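Long-range contacts in mandelate racemase/muconate lactonizing enzyme family protein (Bradyrhizobium sp. ORS 278, PDB 3TOY), which is of unknown function but belongs to the mandelate racemase/muconate lactonizing enzyme family, whose members share the (beta/alpha)7-beta barrel of the enolase superfamily and a divalent metal site: residues A[318-323]-A[338-343]; A[157-162]-A[359-364]. One frame throughout, in Å; residues are numbered along the deposited sequence.

Contact 1: A[318-323]-A[338-343]. With P4C (O-acetaldehydyl-hexaethylene glycol), chain R; ACT (acetate ion), chain F.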
loop_
_atom_site.group_PDB
_atom_site.type_symbol
_atom_site.label_atom_id
_atom_site.label_comp_id
_atom_site.label_asym_id
_atom_site.label_seq_id
_atom_site.Cartn_x
_atom_site.Cartn_y
_atom_site.Cartn_z
ATOM N N MET A 318 4.068 -15.384 22.160
ATOM C CA MET A 318 2.789 -16.052 22.404
ATOM C C MET A 318 2.705 -16.540 23.851
ATOM O O MET A 318 3.538 -17.329 24.281
ATOM C CB MET A 318 2.671 -17.234 21.445
ATOM C CG MET A 318 1.369 -18.010 21.511
ATOM S SD MET A 318 1.244 -18.955 19.964
ATOM C CE MET A 318 0.106 -20.297 20.401
ATOM N N SER A 319 1.691 -16.051 24.570
ATOM C CA SER A 319 1.420 -16.421 25.953
ATOM C C SER A 319 0.127 -17.239 26.006
ATOM O O SER A 319 -0.496 -17.467 24.969
ATOM C CB SER A 319 1.289 -15.140 26.786
ATOM O OG SER A 319 2.542 -14.472 26.851
ATOM N N SER A 320 -0.293 -17.661 27.208
ATOM C CA SER A 320 -1.552 -18.361 27.348
ATOM C C SER A 320 -2.586 -17.540 28.102
ATOM O O SER A 320 -2.258 -16.642 28.882
ATOM C CB SER A 320 -1.327 -19.716 28.056
ATOM O OG SER A 320 -0.661 -19.508 29.302
ATOM N N HIS A 321 -3.855 -17.857 27.848
ATOM C CA HIS A 321 -4.928 -17.322 28.658
ATOM C C HIS A 321 -5.532 -18.421 29.535
ATOM O O HIS A 321 -6.148 -19.355 29.019
ATOM C CB HIS A 321 -6.052 -16.773 27.808
ATOM C CG HIS A 321 -7.163 -16.194 28.625
ATOM N ND1 HIS A 321 -8.467 -16.622 28.522
ATOM C CD2 HIS A 321 -7.154 -15.228 29.572
ATOM C CE1 HIS A 321 -9.221 -15.939 29.367
ATOM N NE2 HIS A 321 -8.449 -15.079 30.009
ATOM N N ILE A 322 -5.376 -18.245 30.852
ATOM C CA ILE A 322 -5.830 -19.189 31.878
ATOM C C ILE A 322 -5.599 -20.660 31.510
ATOM O O ILE A 322 -4.624 -20.986 30.832
ATOM C CB ILE A 322 -7.280 -18.890 32.333
ATOM C CG1 ILE A 322 -8.273 -19.144 31.198
ATOM C CG2 ILE A 322 -7.367 -17.487 32.872
ATOM C CD1 ILE A 322 -9.711 -18.839 31.573
ATOM N N LEU A 323 -6.430 -21.572 32.015
ATOM C CA LEU A 323 -6.130 -23.011 31.828
ATOM C C LEU A 323 -4.622 -23.297 31.961
ATOM O O LEU A 323 -3.986 -23.858 31.047
ATOM C CB LEU A 323 -6.667 -23.521 30.474
ATOM C CG LEU A 323 -8.141 -23.975 30.424
ATOM C CD1 LEU A 323 -9.112 -22.819 30.666
ATOM C CD2 LEU A 323 -8.477 -24.696 29.129
ATOM N N HIS A 338 6.137 -17.071 25.589
ATOM C CA HIS A 338 6.378 -15.847 26.344
ATOM C C HIS A 338 6.001 -16.127 27.807
ATOM O O HIS A 338 6.844 -16.616 28.569
ATOM C CB HIS A 338 5.576 -14.693 25.689
ATOM C CG HIS A 338 5.909 -13.324 26.205
ATOM N ND1 HIS A 338 5.129 -12.221 25.915
ATOM C CD2 HIS A 338 6.936 -12.869 26.965
ATOM C CE1 HIS A 338 5.666 -11.146 26.469
ATOM N NE2 HIS A 338 6.761 -11.510 27.118
ATOM N N PHE A 339 4.768 -15.855 28.204
ATOM C CA PHE A 339 4.331 -16.088 29.609
ATOM C C PHE A 339 3.204 -17.116 29.728
ATOM O O PHE A 339 2.371 -17.242 28.837
ATOM C CB PHE A 339 3.786 -14.801 30.217
ATOM C CG PHE A 339 4.816 -13.929 30.834
ATOM C CD1 PHE A 339 5.212 -12.759 30.198
ATOM C CD2 PHE A 339 5.365 -14.242 32.083
ATOM C CE1 PHE A 339 6.157 -11.929 30.774
ATOM C CE2 PHE A 339 6.308 -13.402 32.671
ATOM C CZ PHE A 339 6.699 -12.243 32.018
ATOM N N LEU A 340 3.172 -17.817 30.865
ATOM C CA LEU A 340 2.013 -18.612 31.261
ATOM C C LEU A 340 1.217 -17.797 32.293
ATOM O O LEU A 340 1.788 -17.293 33.278
ATOM C CB LEU A 340 2.475 -19.986 31.815
ATOM C CG LEU A 340 1.360 -20.964 32.253
ATOM C CD1 LEU A 340 1.839 -22.407 32.108
ATOM C CD2 LEU A 340 0.876 -20.700 33.683
ATOM N N GLU A 341 -0.083 -17.609 32.041
ATOM C CA GLU A 341 -0.958 -16.870 32.956
ATOM C C GLU A 341 -1.435 -17.756 34.105
ATOM O O GLU A 341 -2.098 -18.772 33.876
ATOM C CB GLU A 341 -2.225 -16.374 32.249
ATOM C CG GLU A 341 -3.117 -15.503 33.164
ATOM C CD GLU A 341 -4.334 -14.931 32.456
ATOM O OE1 GLU A 341 -4.758 -15.488 31.408
ATOM O OE2 GLU A 341 -4.865 -13.928 32.961
ATOM N N VAL A 342 -1.147 -17.348 35.333
ATOM C CA VAL A 342 -1.634 -18.129 36.473
ATOM C C VAL A 342 -2.862 -17.482 37.059
ATOM O O VAL A 342 -2.779 -16.435 37.705
ATOM C CB VAL A 342 -0.575 -18.282 37.572
ATOM C CG1 VAL A 342 -1.184 -18.989 38.801
ATOM C CG2 VAL A 342 0.626 -19.053 37.049
ATOM N N LEU A 343 -4.008 -18.093 36.776
ATOM C CA LEU A 343 -5.280 -17.780 37.425
ATOM C C LEU A 343 -5.916 -19.141 37.688
ATOM O O LEU A 343 -6.284 -19.850 36.757
ATOM C CB LEU A 343 -6.158 -16.921 36.515
ATOM C CG LEU A 343 -7.513 -16.399 37.007
ATOM C CD1 LEU A 343 -7.495 -16.047 38.478
ATOM C CD2 LEU A 343 -7.937 -15.196 36.166
HETATM O O1 P4C R . 9.856 -10.094 23.459
HETATM C C2 P4C R . 9.374 -11.165 24.282
HETATM C C3 P4C R . 10.531 -11.967 24.873
HETATM O O4 P4C R . 9.991 -13.218 25.311
HETATM C C5 P4C R . 10.942 -14.081 25.945
HETATM C C6 P4C R . 10.303 -14.806 27.137
HETATM O O7 P4C R . 10.301 -13.930 28.265
HETATM C C8 P4C R . 9.586 -14.380 29.429
HETATM C C9 P4C R . 10.448 -14.090 30.668
HETATM O O10 P4C R . 10.147 -12.857 31.320
HETATM C C11 P4C R . 11.268 -12.296 32.033
HETATM C C12 P4C R . 12.164 -11.460 31.120
HETATM O O13 P4C R . 12.342 -10.125 31.615
HETATM C C14 P4C R . 12.743 -9.179 30.613
HETATM C C15 P4C R . 11.559 -8.422 30.003
HETATM O O16 P4C R . 11.514 -7.038 30.390
HETATM C C17 P4C R . 10.211 -6.446 30.266
HETATM C C18 P4C R . 10.069 -5.167 31.100
HETATM O O19 P4C R . 9.697 -5.473 32.453
HETATM C C20 P4C R . 10.123 -4.489 33.401
HETATM C C21 P4C R . 10.110 -5.061 34.820
HETATM O O22 P4C R . 11.204 -5.962 35.024
HETATM C C ACT F . -10.097 -12.389 31.865
HETATM O O ACT F . -9.425 -13.422 32.107
HETATM O OXT ACT F . -9.452 -11.366 31.553
HETATM C CH3 ACT F . -11.600 -12.364 31.941
HETATM O O HOH W 1 2.702 -12.871 24.745
HETATM O O HOH W 2 -2.079 -20.158 31.423
HETATM O O HOH W 3 -8.126 -21.763 34.550
#

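Contact 2: A[157-162]-A[359-364]. With P4C (O-acetaldehydyl-hexaethylene glycol), chain R.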
loop_
_atom_site.group_PDB
_atom_site.type_symbol
_atom_site.label_atom_id
_atom_site.label_comp_id
_atom_site.label_asym_id
_atom_site.label_seq_id
_atom_site.Cartn_x
_atom_site.Cartn_y
_atom_site.Cartn_z
ATOM N N ILE A 157 8.186 -22.743 32.859
ATOM C CA ILE A 157 7.786 -21.624 31.996
ATOM C C ILE A 157 7.528 -20.374 32.848
ATOM O O ILE A 157 6.817 -20.441 33.859
ATOM C CB ILE A 157 6.465 -21.959 31.253
ATOM C CG1 ILE A 157 6.595 -23.251 30.438
ATOM C CG2 ILE A 157 6.038 -20.762 30.357
ATOM C CD1 ILE A 157 7.611 -23.170 29.293
ATOM N N PRO A 158 8.090 -19.212 32.443
ATOM C CA PRO A 158 7.825 -18.023 33.254
ATOM C C PRO A 158 6.327 -17.758 33.369
ATOM O O PRO A 158 5.575 -17.910 32.387
ATOM C CB PRO A 158 8.530 -16.890 32.490
ATOM C CG PRO A 158 9.540 -17.574 31.605
ATOM C CD PRO A 158 8.973 -18.943 31.299
ATOM N N ALA A 159 5.901 -17.373 34.567
ATOM C CA ALA A 159 4.503 -17.160 34.847
ATOM C C ALA A 159 4.256 -15.777 35.427
ATOM O O ALA A 159 5.160 -15.146 36.007
ATOM C CB ALA A 159 3.990 -18.242 35.826
ATOM N N TYR A 160 3.026 -15.303 35.287
ATOM C CA TYR A 160 2.627 -14.119 36.018
ATOM C C TYR A 160 1.340 -14.381 36.755
ATOM O O TYR A 160 0.527 -15.218 36.356
ATOM C CB TYR A 160 2.467 -12.888 35.119
ATOM C CG TYR A 160 1.348 -12.985 34.108
ATOM C CD1 TYR A 160 0.057 -12.551 34.422
ATOM C CD2 TYR A 160 1.586 -13.481 32.826
ATOM C CE1 TYR A 160 -0.972 -12.631 33.502
ATOM C CE2 TYR A 160 0.558 -13.583 31.900
ATOM C CZ TYR A 160 -0.707 -13.138 32.242
ATOM O OH TYR A 160 -1.703 -13.200 31.310
ATOM N N ASP A 161 1.160 -13.628 37.837
ATOM C CA ASP A 161 0.014 -13.804 38.707
ATOM C C ASP A 161 -1.097 -12.832 38.305
ATOM O O ASP A 161 -0.906 -11.616 38.283
ATOM C CB ASP A 161 0.450 -13.566 40.165
ATOM C CG ASP A 161 -0.384 -14.353 41.167
ATOM O OD1 ASP A 161 -1.234 -15.177 40.753
ATOM O OD2 ASP A 161 -0.175 -14.145 42.385
ATOM N N SER A 162 -2.260 -13.381 38.000
ATOM C CA SER A 162 -3.290 -12.633 37.338
ATOM C C SER A 162 -4.390 -12.232 38.310
ATOM O O SER A 162 -5.105 -13.087 38.835
ATOM C CB SER A 162 -3.823 -13.479 36.168
ATOM O OG SER A 162 -4.683 -12.738 35.331
ATOM N N GLY A 359 8.249 -18.483 40.602
ATOM C CA GLY A 359 7.554 -17.747 39.547
ATOM C C GLY A 359 7.474 -18.463 38.209
ATOM O O GLY A 359 7.291 -17.821 37.171
ATOM N N LYS A 360 7.623 -19.785 38.212
ATOM C CA LYS A 360 7.512 -20.544 36.967
ATOM C C LYS A 360 6.605 -21.740 37.143
ATOM O O LYS A 360 6.359 -22.181 38.270
ATOM C CB LYS A 360 8.882 -20.993 36.467
ATOM C CG LYS A 360 9.841 -19.832 36.275
ATOM C CD LYS A 360 11.143 -20.275 35.649
ATOM C CE LYS A 360 12.159 -19.138 35.723
ATOM N NZ LYS A 360 13.498 -19.535 35.226
ATOM N N VAL A 361 6.096 -22.259 36.031
ATOM C CA VAL A 361 5.186 -23.393 36.088
ATOM C C VAL A 361 5.701 -24.512 35.187
ATOM O O VAL A 361 6.131 -24.273 34.056
ATOM C CB VAL A 361 3.759 -22.989 35.706
ATOM C CG1 VAL A 361 2.896 -24.213 35.432
ATOM C CG2 VAL A 361 3.138 -22.093 36.774
ATOM N N THR A 362 5.699 -25.741 35.703
ATOM C CA THR A 362 6.184 -26.896 34.926
ATOM C C THR A 362 5.041 -27.876 34.640
ATOM O O THR A 362 4.248 -28.174 35.535
ATOM C CB THR A 362 7.293 -27.631 35.694
ATOM O OG1 THR A 362 8.403 -26.741 35.883
ATOM C CG2 THR A 362 7.754 -28.823 34.929
ATOM N N ALA A 363 4.945 -28.372 33.404
ATOM C CA ALA A 363 3.880 -29.303 33.020
ATOM C C ALA A 363 3.943 -30.554 33.894
ATOM O O ALA A 363 5.025 -31.053 34.169
ATOM C CB ALA A 363 4.041 -29.726 31.599
ATOM N N LYS A 364 2.771 -31.055 34.263
ATOM C CA LYS A 364 2.621 -32.292 35.044
ATOM C C LYS A 364 1.817 -33.275 34.229
ATOM O O LYS A 364 0.772 -32.914 33.679
ATOM C CB LYS A 364 1.871 -31.988 36.335
ATOM C CG LYS A 364 2.768 -31.884 37.565
ATOM C CD LYS A 364 4.034 -31.079 37.277
ATOM C CE LYS A 364 5.017 -31.144 38.439
ATOM N NZ LYS A 364 6.200 -30.286 38.196
HETATM O O1 P4C R . 9.856 -10.094 23.459
HETATM C C2 P4C R . 9.374 -11.165 24.282
HETATM C C3 P4C R . 10.531 -11.967 24.873
HETATM O O4 P4C R . 9.991 -13.218 25.311
HETATM C C5 P4C R . 10.942 -14.081 25.945
HETATM C C6 P4C R . 10.303 -14.806 27.137
HETATM O O7 P4C R . 10.301 -13.930 28.265
HETATM C C8 P4C R . 9.586 -14.380 29.429
HETATM C C9 P4C R . 10.448 -14.090 30.668
HETATM O O10 P4C R . 10.147 -12.857 31.320
HETATM C C11 P4C R . 11.268 -12.296 32.033
HETATM C C12 P4C R . 12.164 -11.460 31.120
HETATM O O13 P4C R . 12.342 -10.125 31.615
HETATM C C14 P4C R . 12.743 -9.179 30.613
HETATM C C15 P4C R . 11.559 -8.422 30.003
HETATM O O16 P4C R . 11.514 -7.038 30.390
HETATM C C17 P4C R . 10.211 -6.446 30.266
HETATM C C18 P4C R . 10.069 -5.167 31.100
HETATM O O19 P4C R . 9.697 -5.473 32.453
HETATM C C20 P4C R . 10.123 -4.489 33.401
HETATM C C21 P4C R . 10.110 -5.061 34.820
HETATM O O22 P4C R . 11.204 -5.962 35.024
HETATM O O HOH W 4 7.488 -14.845 37.353
#

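Contact 1: A[318-323]-A[338-343]
Ser319 and Phe339 face each other where 318-323 and 338-343 run almost in the same direction, closing the barrel of the enolase superfamily between strands 290-291 and 157-162. Backbone bonds set the spacing: His338 N gives to Met318 O at 2.9 Å and Ser320 N to Phe339 O at 3.2 Å. Between these two, the serine hydroxyl takes over. Ser319 OG is swung beside its own backbone N (chi1 -67°), from where it accepts Phe339 N at 2.9 Å; water 1 bridges the same OG to His338 ND1. The imidazole of His338 lies between Phe339 CD1 over one face and C2 of O-acetaldehydyl-hexaethylene glycol over the other. Farther along, water 2 joins three groups, accepting from Ser320 OG and donating to Ile322 O and Glu341 O. The carboxylate of Glu341 spans the two segments. With CG anti to the backbone N (chi1 -176°) and the chain extended, OE1 receives Ile322 N at 2.9 Å from above the carboxylate plane, while OE2 forms a salt bridge with Lys188 and a hydrogen bond with Ser162. Apolar contact is slight, Ile322 CG2 against Leu343 CB at 3.9 Å. His321 runs alongside Glu341, ring and carboxylate 46° apart and CD2 3.0 Å from OE1. Its ND1 is bonded to Asp294, and NE2 donates almost straight to O of an acetate ion at 2.8 Å, in the ring plane.

Contact 2: A[157-162]-A[359-364]
Ala159 CB lies over the Val361 side chain, meeting CG2 at 4.1 Å. That branch stands beside the valine's own backbone N because CG1 takes the position anti to it (chi1 166°). The same valine also packs on Leu340 and on Ala328 of helix 324-330, and Ala159 touches Val342. Ile157, paired with Val361, points to the same face of the sheet, but its side chain then bends off from Val361, leaving CB and CG1 near Val361 O. The backbones here form a short antiparallel ladder. Ile157 N reaches Val361 O at 2.8 Å and Val361 N returns to Ile157 O at 2.9 Å, making the hydrogen-bonded pair. Strand 157-162 belongs to the enolase-type barrel, where strand 340-342 runs parallel to it along one edge; 360-361 takes the start of the other edge, and strand 186-190 takes over at Asp161. Pro158 and Lys360 make the non-hydrogen-bonded pair, a position where the proline's missing N-H costs no bond to strand 360-361. Its ring turns from the partner strand, and CG touches C9 of O-acetaldehydyl-hexaethylene glycol at 3.7 Å. Lys360 CA approaches Ile157 O at 3.2 Å as a CA-H...O contact, and CB leans on the same oxygen before the extended chain runs out to solvent. At Gly359, phi is positive (63°), and Gly359 O accepts Ala159 N at 3.0 Å; water 4 gives one hydrogen to Gly359 O and another to Ala159 O, 2.7 Å away.

After the N-terminal sheet and its helices, the chain enters the barrel at strand 157-162, then travels round it and through helix 300-314 to 318-323. Contact 1 closes a short loop of 14 residues, half of them in helix 324-330, when the chain returns at 338-343. Contact 2 closes only at 359-364, after nearly 200 residues, so contact 1 is nested within its loop and the two do not cross. They meet directly at strand 340-342, which lies beside 157-162: Leu340 N is 2.8 Å from Pro158 O, a probable hydrogen bond. This joins the first barrel strand to the last, while contact 2 adds 360-361 on the other edge of 157-162. Both contacts touch the same O-acetaldehydyl-hexaethylene glycol.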